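Local coordinates for maintenance of ploidy protein MOB1 (Saccharomyces cerevisiae, PDB 2HJN), which binds and activates the Dbf2 protein kinase, enabling its phosphorylation by Cdc15 within the mitotic exit network in late anaphase, at residues 83-91 and 140-148. Numbering follows the deposited sequence.
Sequences CVDFYNQIN and MRWCQDQFD
Tyr87 reaches across to helix 132-147 as a knob in a hole formed by Met140, Cys143, Gln144 and Phe147. Its CG lies anti to the backbone N (chi1 162°), which carries the ring out from its own helix. Phe147 turns an edge toward the tyrosine face in an offset edge-to-face pair, centroids 5.7 Å apart and planes at 81°. Val84 CG2 lies over one face of the Phe147 ring, 3.7 Å from its centroid, in a CH-pi contact, while Cys83 SG meets the ring edge 3.9 Å from Phe147 CE2. Toward the other end, Met140, a selenomethionine bent at chi2 and chi3, puts CE 3.5 Å from Tyr87 CE1 and against Ile90 CG2, while SE makes an oblique Met-aromatic contact with the tyrosine ring. Segments 83-91 and 140-147 run roughly antiparallel within the helical core of the Mob1/phocein fold, their axes approaching to 11.4 Å, and helix 165-187 packs on Ile90 and Cys83. At the phenol end, Arg141 NH2 donates to Tyr87 OH (3.1 Å, 146°), the hydroxyl lying in the guanidinium plane. Arg141 NE in turn donates a hydrogen bond to Gln144 OE1 at 2.7 Å, and Glu137 OE2 forms a salt bridge with Arg141 NH1, steadying the guanidinium. The N-terminal segment adds further bonds here: Ser29 O is hydrogen-bonded to Tyr87 OH, and Tyr26 OH to both Arg141 NH2 and Asn91 OD1.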
ATOM      1  N   CYS A  83       7.011  -2.742 -17.749  1.00 18.05           N
ATOM      2  CA  CYS A  83       5.823  -3.582 -17.618  1.00 18.38           C
ATOM      3  C   CYS A  83       5.801  -4.304 -16.245  1.00 16.78           C
ATOM      4  O   CYS A  83       4.786  -4.314 -15.575  1.00 18.29           O
ATOM      5  CB  CYS A  83       5.743  -4.557 -18.812  1.00 18.22           C
ATOM      6  SG  CYS A  83       4.194  -5.459 -18.979  1.00 23.37           S
ATOM      7  N   VAL A  84       6.925  -4.877 -15.805  1.00 16.41           N
ATOM      8  CA  VAL A  84       6.997  -5.480 -14.448  1.00 16.05           C
ATOM      9  C   VAL A  84       6.830  -4.412 -13.345  1.00 16.80           C
ATOM     10  O   VAL A  84       6.120  -4.646 -12.363  1.00 18.03           O
ATOM     11  CB  VAL A  84       8.284  -6.289 -14.207  1.00 15.20           C
ATOM     12  CG1 VAL A  84       8.404  -6.730 -12.760  1.00 14.67           C
ATOM     13  CG2 VAL A  84       8.379  -7.511 -15.164  1.00 14.72           C
ATOM     14  N   ASP A  85       7.462  -3.249 -13.517  1.00 17.21           N
ATOM     15  CA  ASP A  85       7.246  -2.128 -12.579  1.00 17.90           C
ATOM     16  C   ASP A  85       5.774  -1.684 -12.500  1.00 16.03           C
ATOM     17  O   ASP A  85       5.304  -1.363 -11.415  1.00 15.41           O
ATOM     18  CB  ASP A  85       8.070  -0.902 -12.964  1.00 19.33           C
ATOM     19  CG  ASP A  85       9.596  -1.107 -12.783  1.00 25.79           C
ATOM     20  OD1 ASP A  85      10.030  -2.072 -12.064  1.00 29.02           O
ATOM     21  OD2 ASP A  85      10.350  -0.269 -13.362  1.00 27.78           O
ATOM     22  N   PHE A  86       5.051  -1.632 -13.616  1.00 13.26           N
ATOM     23  CA  PHE A  86       3.634  -1.210 -13.550  1.00 13.96           C
ATOM     24  C   PHE A  86       2.731  -2.223 -12.842  1.00 12.01           C
ATOM     25  O   PHE A  86       1.805  -1.878 -12.079  1.00 10.10           O
ATOM     26  CB  PHE A  86       3.085  -0.911 -14.943  1.00 15.43           C
ATOM     27  CG  PHE A  86       3.663   0.347 -15.560  1.00 19.17           C
ATOM     28  CD1 PHE A  86       3.953   1.444 -14.776  1.00 18.38           C
ATOM     29  CD2 PHE A  86       3.916   0.409 -16.923  1.00 21.95           C
ATOM     30  CE1 PHE A  86       4.512   2.614 -15.344  1.00 23.60           C
ATOM     31  CE2 PHE A  86       4.463   1.578 -17.509  1.00 24.24           C
ATOM     32  CZ  PHE A  86       4.776   2.669 -16.723  1.00 19.10           C
ATOM     33  N   TYR A  87       3.050  -3.481 -13.079  1.00  9.93           N
ATOM     34  CA  TYR A  87       2.370  -4.601 -12.397  1.00 11.06           C
ATOM     35  C   TYR A  87       2.571  -4.429 -10.876  1.00 11.82           C
ATOM     36  O   TYR A  87       1.649  -4.583 -10.066  1.00 12.76           O
ATOM     37  CB  TYR A  87       2.959  -5.954 -12.852  1.00  9.50           C
ATOM     38  CG  TYR A  87       2.605  -7.062 -11.867  1.00 10.75           C
ATOM     39  CD1 TYR A  87       1.469  -7.841 -12.085  1.00  9.64           C
ATOM     40  CD2 TYR A  87       3.360  -7.289 -10.696  1.00 12.07           C
ATOM     41  CE1 TYR A  87       1.101  -8.852 -11.208  1.00  9.85           C
ATOM     42  CE2 TYR A  87       2.969  -8.284  -9.783  1.00 13.72           C
ATOM     43  CZ  TYR A  87       1.825  -9.051 -10.062  1.00  9.87           C
ATOM     44  OH  TYR A  87       1.337 -10.015  -9.226  1.00 10.50           O
ATOM     45  N   ASN A  88       3.793  -4.102 -10.485  1.00 11.89           N
ATOM     46  CA  ASN A  88       4.085  -3.997  -9.057  1.00 12.57           C
ATOM     47  C   ASN A  88       3.379  -2.797  -8.370  1.00 11.65           C
ATOM     48  O   ASN A  88       2.937  -2.912  -7.224  1.00  8.71           O
ATOM     49  CB  ASN A  88       5.644  -3.986  -8.792  1.00 12.46           C
ATOM     50  CG  ASN A  88       6.291  -5.383  -8.755  1.00 14.98           C
ATOM     51  OD1 ASN A  88       5.657  -6.386  -8.471  1.00 14.44           O
ATOM     52  ND2 ASN A  88       7.624  -5.418  -8.972  1.00 13.84           N
ATOM     53  N   GLN A  89       3.264  -1.657  -9.058  1.00 12.20           N
ATOM     54  CA  GLN A  89       2.471  -0.519  -8.540  1.00 14.74           C
ATOM     55  C   GLN A  89       0.979  -0.894  -8.390  1.00 13.66           C
ATOM     56  O   GLN A  89       0.310  -0.520  -7.390  1.00 13.31           O
ATOM     57  CB  GLN A  89       2.668   0.730  -9.459  1.00 13.36           C
ATOM     58  CG  GLN A  89       4.152   1.235  -9.446  1.00 18.08           C
ATOM     59  CD  GLN A  89       4.426   2.337 -10.431  1.00 21.44           C
ATOM     60  OE1 GLN A  89       3.518   3.096 -10.780  1.00 29.73           O
ATOM     61  NE2 GLN A  89       5.698   2.448 -10.897  1.00 28.63           N
ATOM     62  N   ILE A  90       0.440  -1.660  -9.346  1.00 14.49           N
ATOM     63  CA  ILE A  90      -1.025  -2.029  -9.331  1.00 12.71           C
ATOM     64  C   ILE A  90      -1.267  -3.075  -8.222  1.00 12.80           C
ATOM     65  O   ILE A  90      -2.217  -2.985  -7.460  1.00 12.31           O
ATOM     66  CB  ILE A  90      -1.482  -2.550 -10.709  1.00 11.72           C
ATOM     67  CG1 ILE A  90      -1.563  -1.418 -11.722  1.00 16.01           C
ATOM     68  CG2 ILE A  90      -2.853  -3.218 -10.612  1.00 15.68           C
ATOM     69  CD1 ILE A  90      -1.551  -1.955 -13.236  1.00 14.98           C
ATOM     70  N   ASN A  91      -0.340  -4.021  -8.099  1.00 12.44           N
ATOM     71  CA  ASN A  91      -0.299  -4.947  -6.970  1.00 13.19           C
ATOM     72  C   ASN A  91      -0.300  -4.238  -5.595  1.00 13.73           C
ATOM     73  O   ASN A  91      -1.094  -4.619  -4.706  1.00 15.32           O
ATOM     74  CB  ASN A  91       0.940  -5.891  -7.064  1.00 10.29           C
ATOM     75  CG  ASN A  91       0.910  -6.961  -6.008  1.00 12.96           C
ATOM     76  OD1 ASN A  91      -0.008  -7.815  -5.993  1.00 13.07           O
ATOM     77  ND2 ASN A  91       1.888  -6.933  -5.089  1.00 11.98           N
HETATM   78  N   MSE A 140      -3.856 -10.973 -12.590  1.00 12.55           N
HETATM   79  CA  MSE A 140      -2.511 -10.698 -12.016  1.00 13.00           C
HETATM   80  C   MSE A 140      -1.659 -11.958 -11.989  1.00 13.46           C
HETATM   81  O   MSE A 140      -0.485 -11.895 -12.321  1.00 14.65           O
HETATM   82  CB  MSE A 140      -2.617 -10.133 -10.608  1.00 12.43           C
HETATM   83  CG  MSE A 140      -3.338  -8.784 -10.556  1.00 13.90           C
HETATM   84 SE   MSE A 140      -2.427  -7.288 -11.533  1.00 18.39          SE
HETATM   85  CE  MSE A 140      -1.423  -6.706  -9.969  1.00 17.25           C
ATOM     86  N   ARG A 141      -2.227 -13.100 -11.587  1.00 14.64           N
ATOM     87  CA  ARG A 141      -1.497 -14.394 -11.640  1.00 15.46           C
ATOM     88  C   ARG A 141      -1.119 -14.757 -13.091  1.00 15.22           C
ATOM     89  O   ARG A 141      -0.078 -15.327 -13.320  1.00 15.01           O
ATOM     90  CB  ARG A 141      -2.303 -15.571 -11.025  1.00 15.79           C
ATOM     91  CG  ARG A 141      -2.475 -15.598  -9.454  1.00 17.13           C
ATOM     92  CD  ARG A 141      -1.214 -15.302  -8.586  1.00 16.31           C
ATOM     93  NE  ARG A 141      -0.798 -13.881  -8.541  1.00 15.06           N
ATOM     94  CZ  ARG A 141      -1.376 -12.908  -7.853  1.00 12.31           C
ATOM     95  NH1 ARG A 141      -2.469 -13.102  -7.128  1.00 13.00           N
ATOM     96  NH2 ARG A 141      -0.862 -11.693  -7.914  1.00 13.98           N
ATOM     97  N   TRP A 142      -1.984 -14.438 -14.049  1.00 15.25           N
ATOM     98  CA  TRP A 142      -1.643 -14.625 -15.491  1.00 16.25           C
ATOM     99  C   TRP A 142      -0.435 -13.733 -15.913  1.00 15.83           C
ATOM    100  O   TRP A 142       0.475 -14.182 -16.660  1.00 14.29           O
ATOM    101  CB  TRP A 142      -2.870 -14.398 -16.408  1.00 15.63           C
ATOM    102  CG  TRP A 142      -2.522 -14.484 -17.882  1.00 16.57           C
ATOM    103  CD1 TRP A 142      -2.480 -15.599 -18.671  1.00 17.72           C
ATOM    104  CD2 TRP A 142      -2.150 -13.390 -18.701  1.00 18.62           C
ATOM    105  NE1 TRP A 142      -2.128 -15.254 -19.969  1.00 18.81           N
ATOM    106  CE2 TRP A 142      -1.902 -13.899 -20.006  1.00 17.73           C
ATOM    107  CE3 TRP A 142      -2.050 -12.007 -18.477  1.00 13.03           C
ATOM    108  CZ2 TRP A 142      -1.499 -13.080 -21.060  1.00 17.60           C
ATOM    109  CZ3 TRP A 142      -1.609 -11.190 -19.542  1.00 15.38           C
ATOM    110  CH2 TRP A 142      -1.377 -11.727 -20.817  1.00 17.37           C
ATOM    111  N   CYS A 143      -0.413 -12.480 -15.438  1.00 15.33           N
ATOM    112  CA  CYS A 143       0.734 -11.607 -15.743  1.00 15.37           C
ATOM    113  C   CYS A 143       2.057 -12.186 -15.216  1.00 15.21           C
ATOM    114  O   CYS A 143       3.067 -12.158 -15.928  1.00 14.85           O
ATOM    115  CB  CYS A 143       0.519 -10.175 -15.208  1.00 15.35           C
ATOM    116  SG  CYS A 143      -0.767  -9.266 -16.059  1.00 16.49           S
ATOM    117  N   GLN A 144       2.054 -12.647 -13.963  1.00 15.46           N
ATOM    118  CA  GLN A 144       3.228 -13.284 -13.358  1.00 16.06           C
ATOM    119  C   GLN A 144       3.687 -14.519 -14.133  1.00 16.08           C
ATOM    120  O   GLN A 144       4.885 -14.724 -14.298  1.00 14.55           O
ATOM    121  CB  GLN A 144       2.997 -13.644 -11.868  1.00 16.05           C
ATOM    122  CG  GLN A 144       2.793 -12.422 -10.981  1.00 13.22           C
ATOM    123  CD  GLN A 144       2.797 -12.771  -9.532  1.00 17.81           C
ATOM    124  OE1 GLN A 144       1.836 -13.378  -9.037  1.00 13.47           O
ATOM    125  NE2 GLN A 144       3.904 -12.428  -8.826  1.00 16.07           N
ATOM    126  N   ASP A 145       2.743 -15.346 -14.586  1.00 15.97           N
ATOM    127  CA  ASP A 145       3.079 -16.457 -15.454  1.00 17.21           C
ATOM    128  C   ASP A 145       3.748 -16.011 -16.754  1.00 17.53           C
ATOM    129  O   ASP A 145       4.644 -16.702 -17.234  1.00 16.79           O
ATOM    130  CB  ASP A 145       1.875 -17.384 -15.735  1.00 17.71           C
ATOM    131  CG  ASP A 145       1.370 -18.114 -14.478  1.00 20.69           C
ATOM    132  OD1 ASP A 145       2.135 -18.297 -13.489  1.00 23.15           O
ATOM    133  OD2 ASP A 145       0.188 -18.511 -14.489  1.00 26.04           O
ATOM    134  N   GLN A 146       3.366 -14.860 -17.331  1.00 17.06           N
ATOM    135  CA  GLN A 146       4.105 -14.383 -18.523  1.00 17.72           C
ATOM    136  C   GLN A 146       5.497 -13.900 -18.111  1.00 17.70           C
ATOM    137  O   GLN A 146       6.479 -14.249 -18.769  1.00 17.89           O
ATOM    138  CB  GLN A 146       3.355 -13.266 -19.278  1.00 18.22           C
ATOM    139  CG  GLN A 146       1.867 -13.542 -19.564  1.00 19.82           C
ATOM    140  CD  GLN A 146       1.541 -15.005 -20.036  1.00 27.69           C
ATOM    141  OE1 GLN A 146       1.805 -15.351 -21.198  1.00 24.58           O
ATOM    142  NE2 GLN A 146       0.902 -15.831 -19.144  1.00 25.86           N
ATOM    143  N   PHE A 147       5.598 -13.121 -17.014  1.00 16.29           N
ATOM    144  CA  PHE A 147       6.931 -12.608 -16.576  1.00 16.10           C
ATOM    145  C   PHE A 147       7.886 -13.779 -16.296  1.00 16.77           C
ATOM    146  O   PHE A 147       9.110 -13.683 -16.481  1.00 15.90           O
ATOM    147  CB  PHE A 147       6.827 -11.707 -15.316  1.00 14.77           C
ATOM    148  CG  PHE A 147       5.972 -10.470 -15.483  1.00 13.55           C
ATOM    149  CD1 PHE A 147       5.098 -10.068 -14.456  1.00 13.16           C
ATOM    150  CD2 PHE A 147       5.999  -9.716 -16.667  1.00 15.88           C
ATOM    151  CE1 PHE A 147       4.288  -8.933 -14.594  1.00 12.67           C
ATOM    152  CE2 PHE A 147       5.177  -8.574 -16.820  1.00 16.87           C
ATOM    153  CZ  PHE A 147       4.312  -8.179 -15.743  1.00 13.41           C
ATOM    154  N   ASP A 148       7.324 -14.896 -15.841  1.00 18.20           N
ATOM    155  CA  ASP A 148       8.158 -16.034 -15.374  1.00 19.93           C
ATOM    156  C   ASP A 148       8.482 -17.027 -16.526  1.00 20.69           C
ATOM    157  O   ASP A 148       9.188 -18.038 -16.333  1.00 21.63           O
ATOM    158  CB  ASP A 148       7.448 -16.764 -14.229  1.00 18.89           C
ATOM    159  CG  ASP A 148       7.575 -16.049 -12.891  1.00 22.09           C
ATOM    160  OD1 ASP A 148       8.373 -15.091 -12.744  1.00 23.61           O
ATOM    161  OD2 ASP A 148       6.876 -16.467 -11.958  1.00 24.23           O
TER